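Local coordinates for protein dihydroorotase (Agrobacterium tumefaciens, PDB 2OGJ) that hydrolyses acetyl esters in vitro, deacetylating acetyl-(R)-mandelate best among the substrates reported, with a binuclear zinc centre in a TIM-barrel amidohydrolase fold, at residues T36-G41 with A47-A52; H115-Y120 with E127-F132; R334-N339 with V343-D348. All blocks are in the same frame, centred on the assembly; numbering follows the deposited sequence.

Overall arrangement
Following the chain from the N terminus, contact 1 closes first, pairing strands 36-40 and 46-50 as a hairpin at the edge of a small sheet. Contact 2 comes next, in the barrel wall, where helix 114-122 packs on the strand that follows it, 128-132. Contact 3 closes last, where the loop from helix 327-332 to strand 348-362 doubles back. The three loops lie in series; none nests in or crosses another. Contact 3 stands between the other two: its Ala347 packs on Ile40 of contact 1, while its Asp348 forms a salt bridge with Arg128 of contact 2. Contacts 1 and 2 do not touch, their nearest atoms being about 13 Å apart.

Contact 1. Residues T36-G41 with A47-A52; sequences TDILIG and AAVGSA
Asp37, Ile38 and Leu39 pair with Gly50, Val49 and Ala48 in antiparallel fashion, the strand directions differing by 178° and the axes approaching to 4.7 Å. Asp37-Gly50 and Leu39-Ala48 are hydrogen-bonded pairs, and Ile38-Val49 between them is non-hydrogen-bonded. Leu39 N donates to Ala48 O at 2.8 Å and almost straight (171°). Gly50 N reaches Asp37 O at 3.1 Å, whereas the return bond from Asp37 N to Gly50 O is bent and weak. Two donors converge on Leu39 O: Ala47 N at 2.7 Å and, weakly, Ala48 N at 3.5 Å.

Ile38 and Val49 run alongside each other on one face of the sheet, their CG2 atoms 4.0 Å apart. Next to them Thr36 CG2 meets Val49 CG1 at 3.8 Å. Leu39 projects from the opposite face; with CG anti to the backbone N (chi1 -179°), its CD2 comes to 3.6 Å from Ala47 CB. The Asp37 carboxylate on that face accepts from Asn21 N through OD2. The short connection between antiparallel neighbours makes this a beta hairpin, and Ala47 and Ala48, set against the single Leu39, give it a classic beta bulge, at the edge of the small sheet beside the TIM barrel.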
loop_
_atom_site.group_PDB
_atom_site.type_symbol
_atom_site.label_atom_id
_atom_site.label_comp_id
_atom_site.label_asym_id
_atom_site.label_seq_id
_atom_site.Cartn_x
_atom_site.Cartn_y
_atom_site.Cartn_z
ATOM N N THR A 36 39.308 -36.102 -35.150
ATOM C CA THR A 36 38.924 -37.476 -34.853
ATOM C C THR A 36 37.565 -37.793 -35.453
ATOM O O THR A 36 36.951 -36.961 -36.113
ATOM C CB THR A 36 38.822 -37.710 -33.335
ATOM O OG1 THR A 36 39.688 -36.799 -32.651
ATOM C CG2 THR A 36 39.247 -39.129 -32.980
ATOM N N ASP A 37 37.110 -39.016 -35.223
ATOM C CA ASP A 37 35.810 -39.466 -35.692
ATOM C C ASP A 37 35.132 -40.063 -34.454
ATOM O O ASP A 37 35.803 -40.648 -33.601
ATOM C CB ASP A 37 35.950 -40.550 -36.777
ATOM C CG ASP A 37 36.670 -40.062 -38.041
ATOM O OD1 ASP A 37 36.702 -40.840 -39.012
ATOM O OD2 ASP A 37 37.205 -38.932 -38.077
ATOM N N ILE A 38 33.818 -39.896 -34.337
ATOM C CA ILE A 38 33.093 -40.435 -33.193
ATOM C C ILE A 38 31.942 -41.300 -33.687
ATOM O O ILE A 38 31.214 -40.921 -34.606
ATOM C CB ILE A 38 32.533 -39.302 -32.291
ATOM C CG1 ILE A 38 33.648 -38.311 -31.947
ATOM C CG2 ILE A 38 31.971 -39.881 -30.994
ATOM C CD1 ILE A 38 33.191 -37.115 -31.122
ATOM N N LEU A 39 31.802 -42.476 -33.086
ATOM C CA LEU A 39 30.735 -43.397 -33.446
ATOM C C LEU A 39 29.675 -43.476 -32.340
ATOM O O LEU A 39 29.977 -43.846 -31.199
ATOM C CB LEU A 39 31.308 -44.792 -33.692
ATOM C CG LEU A 39 30.281 -45.842 -34.114
ATOM C CD1 LEU A 39 29.815 -45.507 -35.509
ATOM C CD2 LEU A 39 30.877 -47.228 -34.092
ATOM N N ILE A 40 28.438 -43.122 -32.676
ATOM C CA ILE A 40 27.347 -43.175 -31.711
ATOM C C ILE A 40 26.503 -44.425 -31.952
ATOM O O ILE A 40 26.079 -44.688 -33.084
ATOM C CB ILE A 40 26.406 -41.962 -31.827
ATOM C CG1 ILE A 40 27.212 -40.664 -31.973
ATOM C CG2 ILE A 40 25.509 -41.909 -30.602
ATOM C CD1 ILE A 40 28.074 -40.332 -30.802
ATOM N N GLY A 41 26.263 -45.192 -30.888
ATOM C CA GLY A 41 25.453 -46.395 -31.002
ATOM C C GLY A 41 23.969 -46.076 -31.043
ATOM O O GLY A 41 23.553 -45.002 -30.607
ATOM N N ALA A 47 30.223 -45.400 -29.066
ATOM C CA ALA A 47 30.745 -46.746 -29.292
ATOM C C ALA A 47 32.253 -46.698 -29.465
ATOM O O ALA A 47 32.980 -47.542 -28.930
ATOM C CB ALA A 47 30.103 -47.361 -30.530
ATOM N N ALA A 48 32.724 -45.698 -30.203
ATOM C CA ALA A 48 34.152 -45.565 -30.428
ATOM C C ALA A 48 34.595 -44.153 -30.797
ATOM O O ALA A 48 33.804 -43.328 -31.251
ATOM C CB ALA A 48 34.582 -46.541 -31.511
ATOM N N VAL A 49 35.877 -43.885 -30.593
ATOM C CA VAL A 49 36.465 -42.597 -30.925
ATOM C C VAL A 49 37.888 -42.845 -31.424
ATOM O O VAL A 49 38.739 -43.361 -30.689
ATOM C CB VAL A 49 36.510 -41.660 -29.703
ATOM C CG1 VAL A 49 37.116 -40.311 -30.097
ATOM C CG2 VAL A 49 35.118 -41.486 -29.155
ATOM N N GLY A 50 38.146 -42.480 -32.676
ATOM C CA GLY A 50 39.468 -42.696 -33.223
ATOM C C GLY A 50 39.717 -42.030 -34.558
ATOM O O GLY A 50 38.795 -41.545 -35.211
ATOM N N SER A 51 40.987 -42.039 -34.957
ATOM C CA SER A 51 41.469 -41.435 -36.196
ATOM C C SER A 51 40.707 -41.818 -37.477
ATOM O O SER A 51 40.729 -41.070 -38.460
ATOM C CB SER A 51 42.964 -41.750 -36.349
ATOM O OG SER A 51 43.561 -40.960 -37.358
ATOM N N ALA A 52 40.033 -42.964 -37.472
ATOM C CA ALA A 52 39.270 -43.384 -38.646
ATOM C C ALA A 52 38.581 -44.715 -38.402
ATOM O O ALA A 52 39.074 -45.765 -38.809
ATOM C CB ALA A 52 40.186 -43.484 -39.860
#

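Contact 2. Residues H115-Y120 with E127-F132; sequences HGFREY and ERIKAF
Phe117 alone carries the helix side of this contact, its ring reaching from segment 115-120 to Ile129 and Ala131 of segment 127-132. Ring atom CE2 comes to 3.8 Å from Ala131 CB, and CZ lies 4.0 Å from Ile129 CG2. The CE2-CZ end of the ring thus abuts two residues that are two apart on the strand and project from the same side of it. Both methyl groups meet the ring obliquely. The torsions account for the meeting: Phe117 keeps CG anti to its backbone N (chi1 -177°), extending the ring away from the helix, and in Ile129 it is the CG2 branch, itself anti to the backbone N, that turns to it. The backbones stay well apart, with 9.2 Å between the CA atoms of Phe117 and Ala131, so the gap is bridged by side chains alone.

This is the helix-on-strand layer of a beta-alpha-beta unit of the TIM barrel, in which helix 114-122 connects the parallel neighbours 100-106 and 128-132. Ile122 adds to the apolar packing by touching both Phe117 and Ile129, and Trp81 meets the Phe117 ring edge-to-face. The zinc site lies beyond the contact: the Phe117 side chain is about 8 Å from that of the zinc ligand His79, and the Ala131 side chain about 12 Å from a zinc ion.

The packed core is small, burying 104 Å² in all, and all three residues in it are buried. By contrast, the other side of the helix turns from the strand towards a second copy of the protein and is polar or partly exposed. There Glu119 forms a salt bridge with Arg90 of the second subunit, while Tyr120 stacks on Tyr120 of that subunit.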
loop_
_atom_site.group_PDB
_atom_site.type_symbol
_atom_site.label_atom_id
_atom_site.label_comp_id
_atom_site.label_asym_id
_atom_site.label_seq_id
_atom_site.Cartn_x
_atom_site.Cartn_y
_atom_site.Cartn_z
ATOM N N HIS A 115 4.391 -26.926 -12.195
ATOM C CA HIS A 115 3.963 -28.238 -12.670
ATOM C C HIS A 115 3.555 -28.090 -14.145
ATOM O O HIS A 115 3.722 -29.006 -14.939
ATOM C CB HIS A 115 2.808 -28.782 -11.809
ATOM C CG HIS A 115 1.542 -27.998 -11.914
ATOM N ND1 HIS A 115 1.409 -26.722 -11.413
ATOM C CD2 HIS A 115 0.366 -28.287 -12.518
ATOM C CE1 HIS A 115 0.209 -26.257 -11.709
ATOM N NE2 HIS A 115 -0.443 -27.188 -12.381
ATOM N N GLY A 116 3.054 -26.912 -14.506
ATOM C CA GLY A 116 2.677 -26.658 -15.879
ATOM C C GLY A 116 3.925 -26.614 -16.737
ATOM O O GLY A 116 3.948 -27.149 -17.842
ATOM N N PHE A 117 4.976 -25.985 -16.234
ATOM C CA PHE A 117 6.218 -25.898 -16.970
ATOM C C PHE A 117 6.773 -27.300 -17.191
ATOM O O PHE A 117 7.191 -27.639 -18.290
ATOM C CB PHE A 117 7.227 -25.063 -16.184
ATOM C CG PHE A 117 8.540 -24.847 -16.899
ATOM C CD1 PHE A 117 8.629 -23.956 -17.959
ATOM C CD2 PHE A 117 9.687 -25.521 -16.501
ATOM C CE1 PHE A 117 9.832 -23.736 -18.615
ATOM C CE2 PHE A 117 10.910 -25.299 -17.166
ATOM C CZ PHE A 117 10.971 -24.408 -18.217
ATOM N N ARG A 118 6.761 -28.122 -16.152
ATOM C CA ARG A 118 7.287 -29.481 -16.250
ATOM C C ARG A 118 6.590 -30.328 -17.311
ATOM O O ARG A 118 7.234 -30.994 -18.122
ATOM C CB ARG A 118 7.169 -30.180 -14.890
ATOM C CG ARG A 118 7.873 -31.540 -14.820
ATOM C CD ARG A 118 7.526 -32.330 -13.571
ATOM N NE ARG A 118 6.088 -32.540 -13.480
ATOM C CZ ARG A 118 5.344 -32.139 -12.453
ATOM N NH1 ARG A 118 5.907 -31.514 -11.424
ATOM N NH2 ARG A 118 4.036 -32.341 -12.463
ATOM N N GLU A 119 5.262 -30.287 -17.296
ATOM C CA GLU A 119 4.470 -31.078 -18.217
ATOM C C GLU A 119 4.477 -30.597 -19.651
ATOM O O GLU A 119 4.573 -31.413 -20.556
ATOM C CB GLU A 119 3.026 -31.167 -17.731
ATOM C CG GLU A 119 2.215 -32.232 -18.448
ATOM C CD GLU A 119 0.744 -32.215 -18.076
ATOM O OE1 GLU A 119 0.413 -32.360 -16.870
ATOM O OE2 GLU A 119 -0.085 -32.061 -19.003
ATOM N N TYR A 120 4.365 -29.287 -19.871
ATOM C CA TYR A 120 4.350 -28.752 -21.239
ATOM C C TYR A 120 5.706 -28.462 -21.834
ATOM O O TYR A 120 5.885 -28.621 -23.035
ATOM C CB TYR A 120 3.539 -27.461 -21.347
ATOM C CG TYR A 120 2.111 -27.578 -20.933
ATOM C CD1 TYR A 120 1.290 -28.575 -21.466
ATOM C CD2 TYR A 120 1.568 -26.693 -20.002
ATOM C CE1 TYR A 120 -0.036 -28.695 -21.081
ATOM C CE2 TYR A 120 0.239 -26.800 -19.605
ATOM C CZ TYR A 120 -0.559 -27.808 -20.148
ATOM O OH TYR A 120 -1.871 -27.938 -19.749
ATOM N N GLU A 127 15.710 -31.541 -25.517
ATOM C CA GLU A 127 16.867 -30.994 -24.816
ATOM C C GLU A 127 16.751 -31.209 -23.315
ATOM O O GLU A 127 15.707 -31.620 -22.818
ATOM C CB GLU A 127 17.004 -29.498 -25.085
ATOM C CG GLU A 127 17.038 -29.160 -26.563
ATOM C CD GLU A 127 15.658 -28.867 -27.140
ATOM O OE1 GLU A 127 14.647 -29.363 -26.579
ATOM O OE2 GLU A 127 15.592 -28.153 -28.166
ATOM N N ARG A 128 17.835 -30.942 -22.598
ATOM C CA ARG A 128 17.818 -31.078 -21.155
ATOM C C ARG A 128 17.290 -29.732 -20.698
ATOM O O ARG A 128 17.844 -28.682 -21.048
ATOM C CB ARG A 128 19.225 -31.288 -20.598
ATOM C CG ARG A 128 19.279 -31.483 -19.088
ATOM C CD ARG A 128 20.710 -31.423 -18.597
ATOM N NE ARG A 128 21.581 -32.183 -19.489
ATOM C CZ ARG A 128 21.782 -33.493 -19.413
ATOM N NH1 ARG A 128 21.183 -34.210 -18.468
ATOM N NH2 ARG A 128 22.565 -34.087 -20.302
ATOM N N ILE A 129 16.212 -29.753 -19.933
ATOM C CA ILE A 129 15.636 -28.518 -19.460
ATOM C C ILE A 129 15.510 -28.472 -17.939
ATOM O O ILE A 129 14.822 -29.285 -17.303
ATOM C CB ILE A 129 14.306 -28.286 -20.173
ATOM C CG1 ILE A 129 14.590 -28.125 -21.669
ATOM C CG2 ILE A 129 13.595 -27.075 -19.605
ATOM C CD1 ILE A 129 13.380 -28.086 -22.507
ATOM N N LYS A 130 16.252 -27.527 -17.373
ATOM C CA LYS A 130 16.279 -27.301 -15.942
ATOM C C LYS A 130 15.691 -25.910 -15.758
ATOM O O LYS A 130 15.523 -25.170 -16.722
ATOM C CB LYS A 130 17.719 -27.322 -15.422
ATOM C CG LYS A 130 18.631 -28.345 -16.094
ATOM C CD LYS A 130 18.751 -29.664 -15.349
ATOM C CE LYS A 130 17.493 -30.485 -15.451
ATOM N NZ LYS A 130 17.702 -31.874 -14.932
ATOM N N ALA A 131 15.403 -25.546 -14.521
ATOM C CA ALA A 131 14.829 -24.248 -14.254
ATOM C C ALA A 131 15.183 -23.670 -12.896
ATOM O O ALA A 131 15.384 -24.391 -11.914
ATOM C CB ALA A 131 13.309 -24.333 -14.384
ATOM N N PHE A 132 15.272 -22.351 -12.863
ATOM C CA PHE A 132 15.504 -21.628 -11.628
ATOM C C PHE A 132 14.073 -21.277 -11.233
ATOM O O PHE A 132 13.315 -20.762 -12.054
ATOM C CB PHE A 132 16.293 -20.337 -11.879
ATOM C CG PHE A 132 17.784 -20.533 -12.013
ATOM C CD1 PHE A 132 18.597 -20.609 -10.887
ATOM C CD2 PHE A 132 18.376 -20.611 -13.278
ATOM C CE1 PHE A 132 19.988 -20.755 -11.025
ATOM C CE2 PHE A 132 19.769 -20.757 -13.430
ATOM C CZ PHE A 132 20.574 -20.829 -12.311
#

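Contact 3. Residues R334-N339 with V343-D348; sequences RLDMEN and VGQRAD
Gln345 meets Asn339 and Glu338 within the irregular loop that runs from helix 327-332 to strand 348-362, a surface loop that doubles back with three residues between its two arms. The side chain of Gln345 leaves the backbone toward 334-339, and its closest approaches are to main-chain oxygens. Its CG lies 3.4 Å from Asn339 O, and its CD is 3.8 Å from the same oxygen. CG sits anti to the carbonyl carbon (chi1 -86°) and the chain bends again at chi2, which folds the amide end back over the carbonyls of Glu338 and Asn339. The orientation of that amide is uncertain, so the evidence for the contact is the packing of its carbon atoms. Only 103 Å² is buried in total, and with 7.9 Å between the CA atoms of Asn339 and Gln345 the backbones do not pair; the touching residues lie at the surface.

The first arm is shaped by its own local bonds. Asp336 OD1 accepts from Glu338 N at 3.3 Å, an Asx turn in which the N-H arrives from above the carboxylate plane, 58° out of it. Just upstream, Arg334 has positive phi and is the C-prime residue of a Schellman motif, with Leu335 N bonded back to Ala330 O as the helix ends. Farther along, Asn339 ND2 holds Asp342 OD2, a bond that spans the bend between the arms.

Glu338 is tied to the helix by a salt bridge to Arg327, and the selenomethionine at Met337 packs on Ala330. On the second arm, the backbones of Gly344 and Gln345 bond to Ile46 at strand 46-50, and Asp348, where the loop meets strand 348-362, forms a salt bridge with Arg128 of strand 128-132.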
loop_
_atom_site.group_PDB
_atom_site.type_symbol
_atom_site.label_atom_id
_atom_site.label_comp_id
_atom_site.label_asym_id
_atom_site.label_seq_id
_atom_site.Cartn_x
_atom_site.Cartn_y
_atom_site.Cartn_z
ATOM N N ARG A 334 24.862 -28.372 -11.638
ATOM C CA ARG A 334 25.302 -29.687 -11.219
ATOM C C ARG A 334 25.146 -30.710 -12.333
ATOM O O ARG A 334 24.724 -31.843 -12.098
ATOM C CB ARG A 334 24.532 -30.125 -9.961
ATOM C CG ARG A 334 24.900 -29.314 -8.711
ATOM C CD ARG A 334 23.883 -29.464 -7.578
ATOM N NE ARG A 334 24.048 -28.427 -6.551
ATOM C CZ ARG A 334 23.136 -28.126 -5.624
ATOM N NH1 ARG A 334 21.972 -28.780 -5.574
ATOM N NH2 ARG A 334 23.383 -27.158 -4.747
ATOM N N LEU A 335 25.482 -30.296 -13.548
ATOM C CA LEU A 335 25.425 -31.182 -14.705
ATOM C C LEU A 335 26.817 -31.764 -14.871
ATOM O O LEU A 335 27.782 -31.019 -15.077
ATOM C CB LEU A 335 25.049 -30.406 -15.968
ATOM C CG LEU A 335 25.052 -31.224 -17.263
ATOM C CD1 LEU A 335 24.165 -32.460 -17.082
ATOM C CD2 LEU A 335 24.568 -30.348 -18.433
ATOM N N ASP A 336 26.936 -33.085 -14.778
ATOM C CA ASP A 336 28.248 -33.706 -14.911
ATOM C C ASP A 336 28.764 -33.581 -16.323
ATOM O O ASP A 336 28.080 -33.974 -17.264
ATOM C CB ASP A 336 28.202 -35.176 -14.546
ATOM C CG ASP A 336 29.468 -35.894 -14.953
ATOM O OD1 ASP A 336 30.552 -35.416 -14.563
ATOM O OD2 ASP A 336 29.385 -36.921 -15.663
HETATM N N MSE A 337 29.975 -33.059 -16.478
HETATM C CA MSE A 337 30.537 -32.883 -17.815
HETATM C C MSE A 337 31.960 -33.446 -17.946
HETATM O O MSE A 337 32.778 -32.954 -18.721
HETATM C CB MSE A 337 30.491 -31.392 -18.181
HETATM C CG MSE A 337 30.681 -31.115 -19.646
HETATM SE SE MSE A 337 29.917 -29.588 -20.123
HETATM C CE MSE A 337 28.314 -30.132 -20.392
ATOM N N GLU A 338 32.240 -34.499 -17.189
ATOM C CA GLU A 338 33.552 -35.116 -17.220
ATOM C C GLU A 338 33.544 -36.350 -18.102
ATOM O O GLU A 338 32.486 -36.904 -18.400
ATOM C CB GLU A 338 33.994 -35.505 -15.804
ATOM C CG GLU A 338 34.197 -34.326 -14.860
ATOM C CD GLU A 338 35.141 -33.262 -15.424
ATOM O OE1 GLU A 338 35.393 -32.266 -14.712
ATOM O OE2 GLU A 338 35.631 -33.406 -16.572
ATOM N N ASN A 339 34.737 -36.758 -18.521
ATOM C CA ASN A 339 34.924 -37.939 -19.353
ATOM C C ASN A 339 33.861 -38.088 -20.422
ATOM O O ASN A 339 33.536 -39.203 -20.804
ATOM C CB ASN A 339 34.920 -39.199 -18.476
ATOM C CG ASN A 339 36.122 -39.276 -17.543
ATOM O OD1 ASN A 339 36.306 -38.426 -16.660
ATOM N ND2 ASN A 339 36.954 -40.303 -17.740
ATOM N N VAL A 343 33.941 -44.094 -23.824
ATOM C CA VAL A 343 33.041 -45.011 -24.505
ATOM C C VAL A 343 31.904 -45.303 -23.544
ATOM O O VAL A 343 32.110 -45.375 -22.336
ATOM C CB VAL A 343 33.749 -46.335 -24.898
ATOM C CG1 VAL A 343 32.725 -47.410 -25.234
ATOM C CG2 VAL A 343 34.632 -46.105 -26.106
ATOM N N GLY A 344 30.698 -45.455 -24.076
ATOM C CA GLY A 344 29.559 -45.731 -23.224
ATOM C C GLY A 344 28.840 -44.473 -22.762
ATOM O O GLY A 344 27.658 -44.524 -22.409
ATOM N N GLN A 345 29.553 -43.344 -22.754
ATOM C CA GLN A 345 28.943 -42.080 -22.366
ATOM C C GLN A 345 27.876 -41.651 -23.364
ATOM O O GLN A 345 28.096 -41.787 -24.563
ATOM C CB GLN A 345 30.010 -40.994 -22.222
ATOM C CG GLN A 345 30.669 -40.948 -20.852
ATOM C CD GLN A 345 29.935 -40.045 -19.883
ATOM O OE1 GLN A 345 30.554 -39.317 -19.106
ATOM N NE2 GLN A 345 28.618 -39.931 -19.754
ATOM N N ARG A 346 26.746 -41.176 -22.887
ATOM C CA ARG A 346 25.683 -40.764 -23.805
ATOM C C ARG A 346 26.163 -39.592 -24.649
ATOM O O ARG A 346 26.647 -38.602 -24.113
ATOM C CB ARG A 346 24.437 -40.339 -23.043
ATOM C CG ARG A 346 23.242 -40.189 -23.950
ATOM C CD ARG A 346 22.134 -39.361 -23.328
ATOM N NE ARG A 346 20.946 -39.393 -24.173
ATOM C CZ ARG A 346 20.061 -38.403 -24.251
ATOM N NH1 ARG A 346 20.240 -37.294 -23.530
ATOM N NH2 ARG A 346 18.995 -38.516 -25.046
ATOM N N ALA A 347 26.038 -39.707 -25.968
ATOM C CA ALA A 347 26.484 -38.648 -26.868
ATOM C C ALA A 347 25.669 -37.392 -26.622
ATOM O O ALA A 347 24.435 -37.428 -26.616
ATOM C CB ALA A 347 26.343 -39.090 -28.303
ATOM N N ASP A 348 26.360 -36.282 -26.405
ATOM C CA ASP A 348 25.692 -35.014 -26.150
ATOM C C ASP A 348 26.634 -33.904 -26.609
ATOM O O ASP A 348 27.263 -33.222 -25.794
ATOM C CB ASP A 348 25.379 -34.900 -24.650
ATOM C CG ASP A 348 24.490 -33.714 -24.329
ATOM O OD1 ASP A 348 24.034 -33.570 -23.172
ATOM O OD2 ASP A 348 24.254 -32.911 -25.250
#